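Local structure of fructuronate-tagaturonate epimerase UxaE from Cohnella laeviribosi in complex with 1 glycerol (Cohnella laeviribosi, 6IL9) at residues G48-E53 with R77-T82; A216-K221 with A288-G293; L386-H391 with E423-Y428. The protein catalyses the interconversion of fructuronate and tagaturonate, probably with the help of the zinc ion bound in its TIM barrel. All coordinates share one frame; numbering follows the deposited sequence.

In the fold
From the N terminus, interaction 1 comes first: it joins the short helix 49-53 to the end of helix 69-78, closing a loop that holds strands 57-59 and 62-66 of the antiparallel five-stranded sheet. Interaction 2 follows, bridging 66 residues to bring the end of helix 208-218 onto helix 281-293 of the eight-stranded barrel region. Last, interaction 3 folds the 423-428 loop back on helix 384-402, beyond the final barrel strand 363-367. The three loops run in series; none nests in or crosses another. They lie about 44 to 53 Å apart, centre to centre, and interactions 2 and 3 sit on opposite sides of the chain's centre.

Interaction 1 (G48-E53 with R77-T82); sequences GKLYDE and RHFPFT
Glu53 and His78 meet through a nearly straight hydrogen bond, His78 NE2 to Glu53 OE1 at 2.6 Å (177°). The carboxylate oxygen lies in the plane of the imidazole, yet the two flat groups are turned 47° apart, and the donor reaches OE1 from above the carboxylate plane. Arg77 grips the same oxygen side-on with two nitrogens: its NH1 stands 2.8 Å from Glu53 OE1, its NE 3.0 Å. Glu53 OE1 lies in the guanidinium plane, although that plane is tilted 59° from the carboxylate. Three N-H groups thus converge on one oxygen, the two from Arg77 as a salt bridge and the one from His78 as a hydrogen bond, while a water donates to Glu53 OE2 and is weakly held by Arg77 NE. The bend of the Arg77 chain at chi3 turns its guanidinium edge to this oxygen.

Leu50 covers one face of the imidazole, its CB 4.1 Å from the ring centroid in a CH-pi contact, with CD1 near CD2 of the ring. Its other methyl, CD2, packs 3.7 Å from Phe79 CE2. The far nitrogen of the imidazole, His78 ND1, bonds to Ser26 of strand 17-26, which fixes the ring's rotation from both sides. The result is a His-carboxylate pair reinforced by arginine, pinning helices 49-53 and 69-78 together beside the antiparallel sheet.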
loop_
_atom_site.group_PDB
_atom_site.type_symbol
_atom_site.label_atom_id
_atom_site.label_comp_id
_atom_site.label_asym_id
_atom_site.label_seq_id
_atom_site.Cartn_x
_atom_site.Cartn_y
_atom_site.Cartn_z
ATOM N N GLY A 48 33.337 -10.180 14.618
ATOM C CA GLY A 48 32.727 -8.918 14.987
ATOM C C GLY A 48 31.373 -9.130 15.616
ATOM O O GLY A 48 30.809 -10.224 15.589
ATOM N N LYS A 49 30.850 -8.043 16.197
ATOM C CA LYS A 49 29.560 -8.128 16.873
ATOM C C LYS A 49 28.442 -8.466 15.899
ATOM O O LYS A 49 27.472 -9.128 16.280
ATOM C CB LYS A 49 29.240 -6.820 17.599
ATOM C CG LYS A 49 30.014 -6.617 18.901
ATOM C CD LYS A 49 29.522 -5.391 19.664
ATOM C CE LYS A 49 29.583 -4.137 18.804
ATOM N NZ LYS A 49 30.908 -3.967 18.134
ATOM N N LEU A 50 28.551 -8.017 14.647
ATOM C CA LEU A 50 27.550 -8.391 13.655
ATOM C C LEU A 50 27.570 -9.896 13.415
ATOM O O LEU A 50 26.522 -10.550 13.428
ATOM C CB LEU A 50 27.781 -7.620 12.354
ATOM C CG LEU A 50 26.899 -8.020 11.167
ATOM C CD1 LEU A 50 25.424 -7.991 11.550
ATOM C CD2 LEU A 50 27.170 -7.121 9.965
ATOM N N TYR A 51 28.765 -10.468 13.215
ATOM C CA TYR A 51 28.875 -11.916 13.041
ATOM C C TYR A 51 28.296 -12.665 14.237
ATOM O O TYR A 51 27.612 -13.684 14.073
ATOM C CB TYR A 51 30.339 -12.313 12.819
ATOM C CG TYR A 51 30.559 -13.788 12.510
ATOM C CD1 TYR A 51 30.598 -14.745 13.527
ATOM C CD2 TYR A 51 30.734 -14.222 11.200
ATOM C CE1 TYR A 51 30.799 -16.088 13.246
ATOM C CE2 TYR A 51 30.941 -15.564 10.911
ATOM C CZ TYR A 51 30.970 -16.490 11.938
ATOM O OH TYR A 51 31.172 -17.821 11.646
ATOM N N ASP A 52 28.563 -12.177 15.451
ATOM C CA ASP A 52 28.150 -12.904 16.647
ATOM C C ASP A 52 26.642 -12.863 16.830
ATOM O O ASP A 52 26.043 -13.834 17.312
ATOM C CB ASP A 52 28.846 -12.324 17.879
ATOM C CG ASP A 52 30.355 -12.391 17.782
ATOM O OD1 ASP A 52 30.873 -13.327 17.140
ATOM O OD2 ASP A 52 31.025 -11.509 18.354
ATOM N N GLU A 53 26.009 -11.747 16.455
ATOM C CA GLU A 53 24.591 -11.556 16.735
ATOM C C GLU A 53 23.698 -12.241 15.709
ATOM O O GLU A 53 22.587 -12.664 16.046
ATOM C CB GLU A 53 24.277 -10.059 16.810
ATOM C CG GLU A 53 24.870 -9.387 18.049
ATOM C CD GLU A 53 24.982 -7.877 17.925
ATOM O OE1 GLU A 53 24.305 -7.287 17.054
ATOM O OE2 GLU A 53 25.761 -7.280 18.705
ATOM N N ARG A 77 20.009 -3.000 13.591
ATOM C CA ARG A 77 20.907 -2.367 14.551
ATOM C C ARG A 77 22.200 -1.896 13.897
ATOM O O ARG A 77 22.732 -0.840 14.256
ATOM C CB ARG A 77 21.210 -3.325 15.702
ATOM C CG ARG A 77 22.295 -2.805 16.657
ATOM C CD ARG A 77 22.340 -3.582 17.969
ATOM N NE ARG A 77 22.438 -5.028 17.766
ATOM C CZ ARG A 77 21.404 -5.865 17.820
ATOM N NH1 ARG A 77 21.587 -7.169 17.618
ATOM N NH2 ARG A 77 20.186 -5.398 18.068
ATOM N N HIS A 78 22.718 -2.654 12.931
ATOM C CA HIS A 78 24.009 -2.346 12.335
ATOM C C HIS A 78 23.910 -1.562 11.032
ATOM O O HIS A 78 24.911 -0.983 10.597
ATOM C CB HIS A 78 24.794 -3.643 12.093
ATOM C CG HIS A 78 25.109 -4.394 13.350
ATOM N ND1 HIS A 78 26.335 -4.315 13.977
ATOM C CD2 HIS A 78 24.354 -5.228 14.105
ATOM C CE1 HIS A 78 26.322 -5.069 15.062
ATOM N NE2 HIS A 78 25.134 -5.637 15.161
ATOM N N PHE A 79 22.740 -1.526 10.400
ATOM C CA PHE A 79 22.563 -0.859 9.114
ATOM C C PHE A 79 21.296 -0.020 9.183
ATOM O O PHE A 79 20.197 -0.495 8.862
ATOM C CB PHE A 79 22.511 -1.876 7.977
ATOM C CG PHE A 79 23.742 -2.725 7.881
ATOM C CD1 PHE A 79 24.901 -2.217 7.321
ATOM C CD2 PHE A 79 23.744 -4.027 8.367
ATOM C CE1 PHE A 79 26.041 -2.995 7.230
ATOM C CE2 PHE A 79 24.887 -4.813 8.281
ATOM C CZ PHE A 79 26.037 -4.291 7.711
ATOM N N PRO A 80 21.411 1.240 9.609
ATOM C CA PRO A 80 20.209 2.070 9.776
ATOM C C PRO A 80 19.369 2.224 8.513
ATOM O O PRO A 80 18.155 2.427 8.627
ATOM C CB PRO A 80 20.789 3.414 10.244
ATOM C CG PRO A 80 22.063 3.020 10.957
ATOM C CD PRO A 80 22.622 1.889 10.149
ATOM N N PHE A 81 19.961 2.133 7.316
ATOM C CA PHE A 81 19.143 2.285 6.113
ATOM C C PHE A 81 18.120 1.162 5.952
ATOM O O PHE A 81 17.198 1.307 5.140
ATOM C CB PHE A 81 20.023 2.386 4.858
ATOM C CG PHE A 81 20.621 1.076 4.416
ATOM C CD1 PHE A 81 19.975 0.279 3.472
ATOM C CD2 PHE A 81 21.834 0.647 4.931
ATOM C CE1 PHE A 81 20.522 -0.922 3.062
ATOM C CE2 PHE A 81 22.388 -0.562 4.530
ATOM C CZ PHE A 81 21.737 -1.347 3.592
ATOM N N THR A 82 18.242 0.066 6.705
ATOM C CA THR A 82 17.252 -1.010 6.677
ATOM C C THR A 82 16.081 -0.777 7.623
ATOM O O THR A 82 15.183 -1.626 7.692
ATOM C CB THR A 82 17.902 -2.367 7.009
ATOM O OG1 THR A 82 18.393 -2.356 8.359
ATOM C CG2 THR A 82 19.046 -2.659 6.052
HETATM O O HOH W 1 25.407 -4.642 18.840
#

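Interaction 2 (A216-K221 with A288-G293)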
loop_
_atom_site.group_PDB
_atom_site.type_symbol
_atom_site.label_atom_id
_atom_site.label_comp_id
_atom_site.label_asym_id
_atom_site.label_seq_id
_atom_site.Cartn_x
_atom_site.Cartn_y
_atom_site.Cartn_z
ATOM N N ALA A 216 -20.213 30.387 13.001
ATOM C CA ALA A 216 -19.350 31.561 13.112
ATOM C C ALA A 216 -18.131 31.464 12.201
ATOM O O ALA A 216 -17.568 32.491 11.801
ATOM C CB ALA A 216 -18.899 31.755 14.557
ATOM N N LYS A 217 -17.710 30.251 11.863
ATOM C CA LYS A 217 -16.511 30.064 11.060
ATOM C C LYS A 217 -16.797 29.944 9.565
ATOM O O LYS A 217 -15.974 30.386 8.756
ATOM C CB LYS A 217 -15.753 28.821 11.550
ATOM C CG LYS A 217 -14.459 28.531 10.822
ATOM C CD LYS A 217 -13.727 27.360 11.454
ATOM C CE LYS A 217 -12.390 27.092 10.775
ATOM N NZ LYS A 217 -11.678 25.959 11.441
ATOM N N TYR A 218 -17.937 29.370 9.170
ATOM C CA TYR A 218 -18.202 29.032 7.772
ATOM C C TYR A 218 -19.446 29.670 7.172
ATOM O O TYR A 218 -19.475 29.876 5.958
ATOM C CB TYR A 218 -18.358 27.513 7.585
ATOM C CG TYR A 218 -17.149 26.699 7.969
ATOM C CD1 TYR A 218 -16.103 26.495 7.069
ATOM C CD2 TYR A 218 -17.053 26.127 9.234
ATOM C CE1 TYR A 218 -14.998 25.742 7.422
ATOM C CE2 TYR A 218 -15.953 25.374 9.595
ATOM C CZ TYR A 218 -14.928 25.184 8.685
ATOM O OH TYR A 218 -13.828 24.436 9.050
ATOM N N LEU A 219 -20.484 29.946 7.961
ATOM C CA LEU A 219 -21.784 30.268 7.383
ATOM C C LEU A 219 -21.718 31.529 6.523
ATOM O O LEU A 219 -21.248 32.581 6.969
ATOM C CB LEU A 219 -22.828 30.434 8.490
ATOM C CG LEU A 219 -24.245 30.659 7.967
ATOM C CD1 LEU A 219 -24.675 29.477 7.149
ATOM C CD2 LEU A 219 -25.203 30.879 9.132
ATOM N N ASP A 220 -22.179 31.404 5.278
ATOM C CA ASP A 220 -22.241 32.521 4.330
ATOM C C ASP A 220 -20.870 33.150 4.097
ATOM O O ASP A 220 -20.765 34.321 3.726
ATOM C CB ASP A 220 -23.249 33.579 4.791
ATOM C CG ASP A 220 -24.657 33.034 4.863
ATOM O OD1 ASP A 220 -24.996 32.158 4.036
ATOM O OD2 ASP A 220 -25.430 33.467 5.747
ATOM N N LYS A 221 -19.807 32.378 4.301
ATOM C CA LYS A 221 -18.449 32.858 4.109
ATOM C C LYS A 221 -17.872 32.266 2.831
ATOM O O LYS A 221 -18.284 31.190 2.385
ATOM C CB LYS A 221 -17.562 32.507 5.312
ATOM C CG LYS A 221 -17.755 33.434 6.513
ATOM C CD LYS A 221 -16.655 33.235 7.550
ATOM C CE LYS A 221 -16.291 34.534 8.253
ATOM N NZ LYS A 221 -17.495 35.217 8.803
ATOM N N ALA A 288 -10.375 19.621 6.574
ATOM C CA ALA A 288 -8.988 20.043 6.754
ATOM C C ALA A 288 -8.901 21.264 7.655
ATOM O O ALA A 288 -8.061 21.323 8.558
ATOM C CB ALA A 288 -8.346 20.339 5.393
ATOM N N SER A 289 -9.789 22.238 7.446
ATOM C CA SER A 289 -9.755 23.451 8.248
ATOM C C SER A 289 -9.956 23.135 9.722
ATOM O O SER A 289 -9.301 23.724 10.588
ATOM C CB SER A 289 -10.826 24.424 7.759
ATOM O OG SER A 289 -10.704 25.666 8.411
ATOM N N GLU A 290 -10.863 22.208 10.028
ATOM C CA GLU A 290 -11.103 21.854 11.420
ATOM C C GLU A 290 -9.901 21.156 12.027
ATOM O O GLU A 290 -9.550 21.408 13.183
ATOM C CB GLU A 290 -12.332 20.956 11.536
ATOM C CG GLU A 290 -13.626 21.678 11.245
ATOM C CD GLU A 290 -13.797 22.909 12.106
ATOM O OE1 GLU A 290 -13.976 22.770 13.342
ATOM O OE2 GLU A 290 -13.744 24.019 11.545
ATOM N N LEU A 291 -9.288 20.239 11.280
ATOM C CA LEU A 291 -8.132 19.521 11.801
ATOM C C LEU A 291 -6.952 20.457 11.993
ATOM O O LEU A 291 -6.281 20.429 13.028
ATOM C CB LEU A 291 -7.754 18.395 10.845
ATOM C CG LEU A 291 -8.815 17.319 10.689
ATOM C CD1 LEU A 291 -8.395 16.388 9.587
ATOM C CD2 LEU A 291 -8.976 16.570 11.999
ATOM N N ILE A 292 -6.665 21.276 10.983
ATOM C CA ILE A 292 -5.523 22.174 11.083
ATOM C C ILE A 292 -5.744 23.177 12.212
ATOM O O ILE A 292 -4.814 23.522 12.957
ATOM C CB ILE A 292 -5.272 22.850 9.719
ATOM C CG1 ILE A 292 -5.019 21.787 8.644
ATOM C CG2 ILE A 292 -4.089 23.742 9.790
ATOM C CD1 ILE A 292 -3.773 20.968 8.853
ATOM N N GLY A 293 -6.996 23.599 12.410
ATOM C CA GLY A 293 -7.314 24.463 13.536
ATOM C C GLY A 293 -7.047 23.823 14.886
ATOM O O GLY A 293 -6.788 24.523 15.866
#
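Tyr218 sets the edge of its ring against the Glu290 carboxylate: Glu290 OE2 lies in the ring plane, while the carboxylate itself is turned 58° from the ring. Tyr218 OH donates to Glu290 OE2 at 2.5 Å, a short bond that uses the anti lone pair. Lys217 lays its aliphatic chain over one face of the same ring, with CG 3.7 Å above the plane and offset toward the rim, and runs out to the same oxygen. The lysine is fully extended, each torsion near 180° from chi1 (-178°) to chi4, which carries its ammonium across to the other helix. There Lys217 NZ forms a salt bridge with Glu290 OE2 at 2.8 Å, approaching from above the carboxylate plane.

Glu290 folds back at chi2 (-55°), bringing its carboxylate round to these donors. Alongside, Ser289 adds a weak bond from Lys217 NZ to its OG at 3.2 Å, and its CB lies 3.3 Å from Tyr218 OH. The second carboxylate oxygen, Glu290 OE1, is bonded to His213 from the same helix 208-218, and Phe232 meets the Tyr218 ring edge-to-face.

A glutamine in place of Glu290 would probably cost the lysine its countercharge, leaving the ammonium beside a neutral group, with no carboxylate to balance it. With Lys217, Tyr218 and His213 all bonded to it, Glu290 ties helix 208-218 to helix 281-293 through one buried carboxylate, and the nearby ammonium and phenol would be expected to stabilise its negative charge.

Interaction 3 (L386-H391 with E423-Y428)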
loop_
_atom_site.group_PDB
_atom_site.type_symbol
_atom_site.label_atom_id
_atom_site.label_comp_id
_atom_site.label_asym_id
_atom_site.label_seq_id
_atom_site.Cartn_x
_atom_site.Cartn_y
_atom_site.Cartn_z
ATOM N N LEU A 386 -0.978 -24.497 -13.618
ATOM C CA LEU A 386 -1.307 -23.895 -12.330
ATOM C C LEU A 386 -2.246 -22.711 -12.512
ATOM O O LEU A 386 -3.202 -22.552 -11.746
ATOM C CB LEU A 386 -0.030 -23.459 -11.600
ATOM C CG LEU A 386 -0.233 -22.751 -10.257
ATOM C CD1 LEU A 386 -0.990 -23.639 -9.274
ATOM C CD2 LEU A 386 1.109 -22.302 -9.656
ATOM N N TYR A 387 -1.995 -21.879 -13.525
ATOM C CA TYR A 387 -2.885 -20.746 -13.767
ATOM C C TYR A 387 -4.327 -21.218 -13.969
ATOM O O TYR A 387 -5.265 -20.658 -13.381
ATOM C CB TYR A 387 -2.425 -19.909 -14.971
ATOM C CG TYR A 387 -3.418 -18.788 -15.155
ATOM C CD1 TYR A 387 -3.296 -17.610 -14.421
ATOM C CD2 TYR A 387 -4.536 -18.945 -15.974
ATOM C CE1 TYR A 387 -4.239 -16.604 -14.529
ATOM C CE2 TYR A 387 -5.493 -17.947 -16.076
ATOM C CZ TYR A 387 -5.333 -16.777 -15.352
ATOM O OH TYR A 387 -6.290 -15.797 -15.462
ATOM N N ARG A 388 -4.526 -22.231 -14.814
ATOM C CA ARG A 388 -5.883 -22.723 -15.078
ATOM C C ARG A 388 -6.569 -23.169 -13.795
ATOM O O ARG A 388 -7.747 -22.857 -13.566
ATOM C CB ARG A 388 -5.857 -23.881 -16.076
ATOM C CG ARG A 388 -5.391 -23.517 -17.459
ATOM C CD ARG A 388 -5.493 -24.719 -18.426
ATOM N NE ARG A 388 -4.981 -24.345 -19.737
ATOM C CZ ARG A 388 -5.709 -23.784 -20.698
ATOM N NH1 ARG A 388 -7.007 -23.550 -20.519
ATOM N NH2 ARG A 388 -5.133 -23.450 -21.836
ATOM N N ARG A 389 -5.854 -23.903 -12.942
ATOM C CA ARG A 389 -6.450 -24.343 -11.688
ATOM C C ARG A 389 -6.806 -23.162 -10.793
ATOM O O ARG A 389 -7.870 -23.156 -10.157
ATOM C CB ARG A 389 -5.499 -25.304 -10.978
ATOM C CG ARG A 389 -5.352 -26.639 -11.711
ATOM C CD ARG A 389 -4.347 -27.531 -11.020
ATOM N NE ARG A 389 -4.644 -27.628 -9.599
ATOM C CZ ARG A 389 -3.774 -27.365 -8.629
ATOM N NH1 ARG A 389 -2.534 -26.994 -8.927
ATOM N NH2 ARG A 389 -4.147 -27.480 -7.364
ATOM N N MET A 390 -5.926 -22.156 -10.720
ATOM C CA MET A 390 -6.195 -20.979 -9.889
ATOM C C MET A 390 -7.353 -20.155 -10.450
ATOM O O MET A 390 -8.210 -19.681 -9.694
ATOM C CB MET A 390 -4.929 -20.117 -9.768
ATOM C CG MET A 390 -3.767 -20.798 -9.023
ATOM S SD MET A 390 -2.238 -19.800 -8.824
ATOM C CE MET A 390 -2.806 -18.512 -7.711
ATOM N N HIS A 391 -7.387 -19.970 -11.771
ATOM C CA HIS A 391 -8.442 -19.179 -12.400
ATOM C C HIS A 391 -9.801 -19.840 -12.192
ATOM O O HIS A 391 -10.777 -19.182 -11.809
ATOM C CB HIS A 391 -8.095 -19.008 -13.886
ATOM C CG HIS A 391 -9.116 -18.278 -14.714
ATOM N ND1 HIS A 391 -8.798 -17.150 -15.446
ATOM C CD2 HIS A 391 -10.416 -18.551 -14.991
ATOM C CE1 HIS A 391 -9.861 -16.748 -16.119
ATOM N NE2 HIS A 391 -10.859 -17.576 -15.856
ATOM N N GLU A 423 -0.913 -20.591 -24.618
ATOM C CA GLU A 423 -0.206 -19.401 -25.072
ATOM C C GLU A 423 -1.031 -18.142 -24.856
ATOM O O GLU A 423 -0.469 -17.048 -24.741
ATOM C CB GLU A 423 0.161 -19.539 -26.549
ATOM C CG GLU A 423 0.788 -20.877 -26.911
ATOM C CD GLU A 423 -0.233 -21.887 -27.415
ATOM O OE1 GLU A 423 -0.620 -21.803 -28.605
ATOM O OE2 GLU A 423 -0.644 -22.763 -26.619
ATOM N N GLU A 424 -2.354 -18.275 -24.806
ATOM C CA GLU A 424 -3.256 -17.141 -24.655
ATOM C C GLU A 424 -3.606 -16.826 -23.205
ATOM O O GLU A 424 -4.170 -15.757 -22.946
ATOM C CB GLU A 424 -4.568 -17.388 -25.403
ATOM C CG GLU A 424 -4.473 -17.418 -26.908
ATOM C CD GLU A 424 -5.777 -17.893 -27.543
ATOM O OE1 GLU A 424 -6.438 -18.770 -26.949
ATOM O OE2 GLU A 424 -6.148 -17.391 -28.625
ATOM N N LEU A 425 -3.333 -17.730 -22.268
ATOM C CA LEU A 425 -3.686 -17.474 -20.872
ATOM C C LEU A 425 -3.183 -16.134 -20.346
ATOM O O LEU A 425 -3.935 -15.482 -19.600
ATOM C CB LEU A 425 -3.181 -18.624 -19.989
ATOM C CG LEU A 425 -3.905 -19.966 -20.171
ATOM C CD1 LEU A 425 -3.231 -21.006 -19.316
ATOM C CD2 LEU A 425 -5.389 -19.890 -19.801
ATOM N N PRO A 426 -1.978 -15.657 -20.684
ATOM C CA PRO A 426 -1.540 -14.356 -20.151
ATOM C C PRO A 426 -2.416 -13.189 -20.571
ATOM O O PRO A 426 -2.425 -12.166 -19.872
ATOM C CB PRO A 426 -0.118 -14.209 -20.709
ATOM C CG PRO A 426 0.359 -15.619 -20.868
ATOM C CD PRO A 426 -0.859 -16.369 -21.340
ATOM N N SER A 427 -3.159 -13.318 -21.676
ATOM C CA SER A 427 -4.023 -12.232 -22.130
ATOM C C SER A 427 -5.114 -11.909 -21.115
ATOM O O SER A 427 -5.613 -10.776 -21.088
ATOM C CB SER A 427 -4.634 -12.579 -23.492
ATOM O OG SER A 427 -5.476 -13.722 -23.428
ATOM N N TYR A 428 -5.499 -12.876 -20.271
ATOM C CA TYR A 428 -6.469 -12.581 -19.217
ATOM C C TYR A 428 -6.018 -11.412 -18.349
ATOM O O TYR A 428 -6.844 -10.606 -17.899
ATOM C CB TYR A 428 -6.673 -13.797 -18.321
ATOM C CG TYR A 428 -7.554 -14.892 -18.865
ATOM C CD1 TYR A 428 -8.871 -14.641 -19.252
ATOM C CD2 TYR A 428 -7.080 -16.198 -18.940
ATOM C CE1 TYR A 428 -9.685 -15.672 -19.720
ATOM C CE2 TYR A 428 -7.884 -17.229 -19.409
ATOM C CZ TYR A 428 -9.176 -16.961 -19.792
ATOM O OH TYR A 428 -9.957 -18.006 -20.240
#
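This is a buried, mainly apolar and aromatic contact between helix 384-402 and the helically turned loop 423-428, which leads toward helix 432-440. No hydrogen bond links the two segments. His391 points CE1 over the centre of the Tyr428 ring, 3.6 Å above its plane, with the two rings inclined at 45°. Tyr387 lies beside the same tyrosine, its plane only 20° from that of Tyr428 but slid so far that the rings barely overlap; Tyr387 CE2 approaches Tyr428 CD2 to 3.7 Å. Both helix residues have CG anti to the backbone N, and one turn apart they share a hydrogen bond between Tyr387 OH and His391 ND1, 2.8 Å.

Leu425 wedges in next to them: its CD2 rests 4.0 Å from Tyr387 CD2, and its CD1 sits over one face of the Arg388 guanidinium, 3.8 Å from NE. Arg388 is held by a salt bridge to Asp422 and by backbone carbonyls of Leu417 and Val420, while Tyr428 OH bonds to the carbonyl of Arg415. The fit between the segments therefore depends on ring and methyl contacts, while their polar groups pair within the helix or with the loop before 423-428.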